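Local structure of alpha-1,2-mannosidase (Bacteroides thetaiotaomicron, 2WW2) at residues Trp601-Asp612 / Asn679-Arg687. The protein is a calcium-dependent, inverting alpha-mannosidase of glycoside hydrolase family 92, from a human gut symbiont. Numbering follows the deposited sequence.
Sequences WKTQYHLRNVMD and NAADRPYIR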
loop_
_atom_site.group_PDB
_atom_site.type_symbol
_atom_site.label_atom_id
_atom_site.label_comp_id
_atom_site.label_asym_id
_atom_site.label_seq_id
_atom_site.Cartn_x
_atom_site.Cartn_y
_atom_site.Cartn_z
ATOM N N TRP A 601 -10.349 -6.322 -27.791
ATOM C CA TRP A 601 -11.486 -6.014 -26.921
ATOM C C TRP A 601 -11.043 -5.520 -25.552
ATOM O O TRP A 601 -11.739 -4.723 -24.937
ATOM C CB TRP A 601 -12.463 -7.196 -26.791
ATOM C CG TRP A 601 -11.863 -8.481 -26.263
ATOM C CD1 TRP A 601 -11.804 -8.891 -24.961
ATOM C CD2 TRP A 601 -11.274 -9.530 -27.043
ATOM N NE1 TRP A 601 -11.190 -10.123 -24.878
ATOM C CE2 TRP A 601 -10.861 -10.539 -26.144
ATOM C CE3 TRP A 601 -11.047 -9.708 -28.410
ATOM C CZ2 TRP A 601 -10.237 -11.713 -26.572
ATOM C CZ3 TRP A 601 -10.429 -10.888 -28.835
ATOM C CH2 TRP A 601 -10.033 -11.870 -27.917
ATOM N N LYS A 602 -9.883 -5.982 -25.086
ATOM C CA LYS A 602 -9.333 -5.500 -23.825
ATOM C C LYS A 602 -8.853 -4.034 -23.906
ATOM O O LYS A 602 -9.031 -3.270 -22.973
ATOM C CB LYS A 602 -8.234 -6.443 -23.328
ATOM C CG LYS A 602 -8.784 -7.831 -22.916
ATOM C CD LYS A 602 -7.676 -8.712 -22.283
ATOM C CE LYS A 602 -8.227 -10.022 -21.705
ATOM N NZ LYS A 602 -7.074 -10.880 -21.292
ATOM N N THR A 603 -8.250 -3.658 -25.032
ATOM C CA THR A 603 -7.933 -2.264 -25.322
ATOM C C THR A 603 -9.209 -1.438 -25.256
ATOM O O THR A 603 -9.255 -0.408 -24.588
ATOM C CB THR A 603 -7.296 -2.124 -26.741
ATOM O OG1 THR A 603 -5.957 -2.630 -26.711
ATOM C CG2 THR A 603 -7.265 -0.665 -27.176
ATOM N N GLN A 604 -10.262 -1.935 -25.900
ATOM C CA GLN A 604 -11.519 -1.214 -25.972
ATOM C C GLN A 604 -12.114 -1.006 -24.570
ATOM O O GLN A 604 -12.546 0.105 -24.224
ATOM C CB GLN A 604 -12.501 -1.975 -26.864
ATOM C CG GLN A 604 -12.116 -1.964 -28.348
ATOM C CD GLN A 604 -12.632 -3.189 -29.113
ATOM O OE1 GLN A 604 -13.630 -3.822 -28.733
ATOM N NE2 GLN A 604 -11.945 -3.528 -30.202
ATOM N N TYR A 605 -12.132 -2.065 -23.764
ATOM C CA TYR A 605 -12.705 -1.962 -22.421
ATOM C C TYR A 605 -11.918 -0.996 -21.538
ATOM O O TYR A 605 -12.496 -0.075 -20.955
ATOM C CB TYR A 605 -12.787 -3.327 -21.724
ATOM C CG TYR A 605 -13.223 -3.188 -20.291
ATOM C CD1 TYR A 605 -14.566 -3.013 -19.968
ATOM C CD2 TYR A 605 -12.289 -3.165 -19.266
ATOM C CE1 TYR A 605 -14.977 -2.862 -18.646
ATOM C CE2 TYR A 605 -12.683 -3.003 -17.941
ATOM C CZ TYR A 605 -14.022 -2.852 -17.640
ATOM O OH TYR A 605 -14.399 -2.694 -16.324
ATOM N N HIS A 606 -10.614 -1.221 -21.426
ATOM C CA HIS A 606 -9.776 -0.453 -20.504
ATOM C C HIS A 606 -9.643 1.011 -20.883
ATOM O O HIS A 606 -9.651 1.893 -20.023
ATOM C CB HIS A 606 -8.396 -1.087 -20.370
ATOM C CG HIS A 606 -8.415 -2.387 -19.629
ATOM N ND1 HIS A 606 -8.792 -2.479 -18.306
ATOM C CD2 HIS A 606 -8.120 -3.650 -20.027
ATOM C CE1 HIS A 606 -8.726 -3.742 -17.920
ATOM N NE2 HIS A 606 -8.320 -4.472 -18.946
ATOM N N LEU A 607 -9.513 1.269 -22.173
ATOM C CA LEU A 607 -9.460 2.625 -22.668
ATOM C C LEU A 607 -10.732 3.385 -22.271
ATOM O O LEU A 607 -10.677 4.489 -21.707
ATOM C CB LEU A 607 -9.324 2.553 -24.189
ATOM C CG LEU A 607 -8.954 3.804 -24.954
ATOM C CD1 LEU A 607 -10.180 4.697 -24.970
ATOM C CD2 LEU A 607 -7.717 4.493 -24.338
ATOM N N ARG A 608 -11.889 2.802 -22.551
ATOM C CA ARG A 608 -13.125 3.486 -22.200
ATOM C C ARG A 608 -13.254 3.651 -20.681
ATOM O O ARG A 608 -13.732 4.666 -20.199
ATOM C CB ARG A 608 -14.337 2.774 -22.818
ATOM C CG ARG A 608 -14.283 2.814 -24.373
ATOM C CD ARG A 608 -14.562 4.225 -24.894
ATOM N NE ARG A 608 -15.909 4.643 -24.486
ATOM C CZ ARG A 608 -17.017 4.267 -25.121
ATOM N NH1 ARG A 608 -16.942 3.497 -26.197
ATOM N NH2 ARG A 608 -18.208 4.656 -24.681
ATOM N N ASN A 609 -12.775 2.672 -19.928
ATOM C CA ASN A 609 -12.807 2.759 -18.464
ATOM C C ASN A 609 -11.935 3.933 -17.967
ATOM O O ASN A 609 -12.379 4.750 -17.153
ATOM C CB ASN A 609 -12.354 1.423 -17.873
ATOM C CG ASN A 609 -12.802 1.225 -16.449
ATOM O OD1 ASN A 609 -13.905 1.613 -16.057
ATOM N ND2 ASN A 609 -11.948 0.592 -15.658
ATOM N N VAL A 610 -10.718 4.042 -18.492
ATOM C CA VAL A 610 -9.829 5.159 -18.143
ATOM C C VAL A 610 -10.450 6.527 -18.507
ATOM O O VAL A 610 -10.448 7.453 -17.709
ATOM C CB VAL A 610 -8.427 5.000 -18.797
ATOM C CG1 VAL A 610 -7.643 6.314 -18.734
ATOM C CG2 VAL A 610 -7.627 3.864 -18.104
ATOM N N MET A 611 -11.001 6.652 -19.708
ATOM C CA MET A 611 -11.595 7.921 -20.114
ATOM C C MET A 611 -12.728 8.321 -19.174
ATOM O O MET A 611 -12.871 9.502 -18.840
ATOM C CB MET A 611 -12.070 7.882 -21.574
ATOM C CG MET A 611 -10.918 7.796 -22.578
ATOM S SD MET A 611 -11.313 8.317 -24.260
ATOM C CE MET A 611 -12.162 6.892 -24.945
ATOM N N ASP A 612 -13.518 7.349 -18.739
ATOM C CA ASP A 612 -14.640 7.626 -17.838
ATOM C C ASP A 612 -14.167 7.923 -16.415
ATOM O O ASP A 612 -14.731 8.774 -15.737
ATOM C CB ASP A 612 -15.604 6.435 -17.787
ATOM C CG ASP A 612 -16.481 6.309 -19.042
ATOM O OD1 ASP A 612 -16.545 7.247 -19.873
ATOM O OD2 ASP A 612 -17.125 5.245 -19.191
ATOM N N ASN A 679 -23.010 4.000 -29.750
ATOM C CA ASN A 679 -22.065 4.140 -28.643
ATOM C C ASN A 679 -22.799 4.516 -27.354
ATOM O O ASN A 679 -23.826 5.216 -27.399
ATOM C CB ASN A 679 -21.027 5.206 -28.970
ATOM C CG ASN A 679 -19.698 4.964 -28.264
ATOM O OD1 ASN A 679 -19.584 4.076 -27.418
ATOM N ND2 ASN A 679 -18.693 5.759 -28.607
ATOM N N ALA A 680 -22.273 4.039 -26.225
ATOM C CA ALA A 680 -22.832 4.285 -24.895
ATOM C C ALA A 680 -21.785 3.948 -23.858
ATOM O O ALA A 680 -20.832 3.215 -24.141
ATOM C CB ALA A 680 -24.090 3.411 -24.673
ATOM N N ALA A 681 -21.967 4.445 -22.641
ATOM C CA ALA A 681 -21.021 4.145 -21.568
ATOM C C ALA A 681 -20.815 2.636 -21.361
ATOM O O ALA A 681 -19.701 2.191 -21.035
ATOM C CB ALA A 681 -21.466 4.815 -20.267
ATOM N N ASP A 682 -21.863 1.838 -21.559
ATOM C CA ASP A 682 -21.725 0.395 -21.346
ATOM C C ASP A 682 -21.564 -0.385 -22.648
ATOM O O ASP A 682 -21.719 -1.607 -22.677
ATOM C CB ASP A 682 -22.885 -0.156 -20.503
ATOM C CG ASP A 682 -24.220 -0.076 -21.224
ATOM O OD1 ASP A 682 -24.373 0.787 -22.118
ATOM O OD2 ASP A 682 -25.119 -0.876 -20.888
ATOM N N ARG A 683 -21.250 0.328 -23.727
ATOM C CA ARG A 683 -21.017 -0.297 -25.014
ATOM C C ARG A 683 -19.645 0.114 -25.566
ATOM O O ARG A 683 -19.549 0.770 -26.604
ATOM C CB ARG A 683 -22.146 0.046 -25.991
ATOM C CG ARG A 683 -23.508 -0.542 -25.580
ATOM C CD ARG A 683 -24.690 0.134 -26.298
ATOM N NE ARG A 683 -24.881 -0.412 -27.636
ATOM C CZ ARG A 683 -25.504 -1.563 -27.894
ATOM N NH1 ARG A 683 -26.003 -2.286 -26.899
ATOM N NH2 ARG A 683 -25.626 -1.995 -29.149
ATOM N N PRO A 684 -18.567 -0.277 -24.867
ATOM C CA PRO A 684 -17.217 0.110 -25.282
ATOM C C PRO A 684 -16.643 -0.741 -26.419
ATOM O O PRO A 684 -15.626 -0.374 -27.008
ATOM C CB PRO A 684 -16.399 -0.120 -24.004
ATOM C CG PRO A 684 -17.074 -1.330 -23.377
ATOM C CD PRO A 684 -18.556 -1.121 -23.656
ATOM N N TYR A 685 -17.274 -1.869 -26.718
ATOM C CA TYR A 685 -16.676 -2.864 -27.618
ATOM C C TYR A 685 -17.030 -2.632 -29.085
ATOM O O TYR A 685 -18.161 -2.279 -29.406
ATOM C CB TYR A 685 -17.125 -4.285 -27.222
ATOM C CG TYR A 685 -16.704 -4.674 -25.824
ATOM C CD1 TYR A 685 -15.357 -4.892 -25.524
ATOM C CD2 TYR A 685 -17.643 -4.811 -24.803
ATOM C CE1 TYR A 685 -14.953 -5.233 -24.244
ATOM C CE2 TYR A 685 -17.251 -5.153 -23.521
ATOM C CZ TYR A 685 -15.905 -5.371 -23.246
ATOM O OH TYR A 685 -15.499 -5.726 -21.973
ATOM N N ILE A 686 -16.072 -2.875 -29.974
ATOM C CA ILE A 686 -16.358 -2.847 -31.407
ATOM C C ILE A 686 -16.807 -4.246 -31.855
ATOM O O ILE A 686 -16.027 -5.201 -31.825
ATOM C CB ILE A 686 -15.128 -2.376 -32.229
ATOM C CG1 ILE A 686 -14.722 -0.942 -31.846
ATOM C CG2 ILE A 686 -15.378 -2.496 -33.742
ATOM C CD1 ILE A 686 -13.348 -0.557 -32.377
ATOM N N ARG A 687 -18.069 -4.378 -32.247
ATOM C CA ARG A 687 -18.571 -5.669 -32.724
ATOM C C ARG A 687 -18.192 -5.864 -34.187
ATOM O O ARG A 687 -17.725 -6.943 -34.587
ATOM C CB ARG A 687 -20.089 -5.787 -32.542
ATOM C CG ARG A 687 -20.670 -7.090 -33.102
ATOM C CD ARG A 687 -22.173 -7.222 -32.845
ATOM N NE ARG A 687 -22.926 -6.117 -33.428
ATOM C CZ ARG A 687 -23.295 -6.046 -34.703
ATOM N NH1 ARG A 687 -22.984 -7.026 -35.550
ATOM N NH2 ARG A 687 -23.988 -4.994 -35.130
HETATM O O HOH W 1 -13.228 -5.479 -32.022
HETATM O O HOH W 2 -15.102 -6.237 -29.330
HETATM O O HOH W 3 -17.041 3.195 -20.750
#
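N679 OD1 accepts a hydrogen bond from R608 NH1 at 3.0 Å; NH1 lies in the amide's carbonyl plane, on a lone pair of OD1. NH2 of R608 adds a weak bond to N679 OD1. The guanidinium and amide planes stand 84° apart. N679 ND2 is held by the carbonyls of P657 and F659, which holds the amide with OD1 turned to the arginine. R608 NH2 also makes a weak bond to A680 O, which accepts the turn-closing bond from R683 N in the type I turn A680-R683. The R608 chain bends at chi2 and chi3, which lays one face of the guanidinium against P684 CB. P684 CB also packs on R608 CG at 3.6 Å. With an alanine at R608, N679 OD1 would probably lose its partner on the helix, and P684 most of the aliphatic chain it packs on. Y685 lies alongside Y605, and its CE1 sits 3.8 Å from Y605 CB. W601 O and Q604 OE1 meet the edge of the Y685 ring. I686 N donates to Q604 OE1 at 2.9 Å, nearly straight (164°) but from above the carbonyl plane. Two waters link the Q604 amide to I686 O, one from NE2 and one from OE1. The arrangement is helix-to-sheet packing within the family 92 catalytic domain. R608 ties helix 600-613 to the loop before strand 685-691 of a mixed sheet, and Q604 ties it to the strand's first residues.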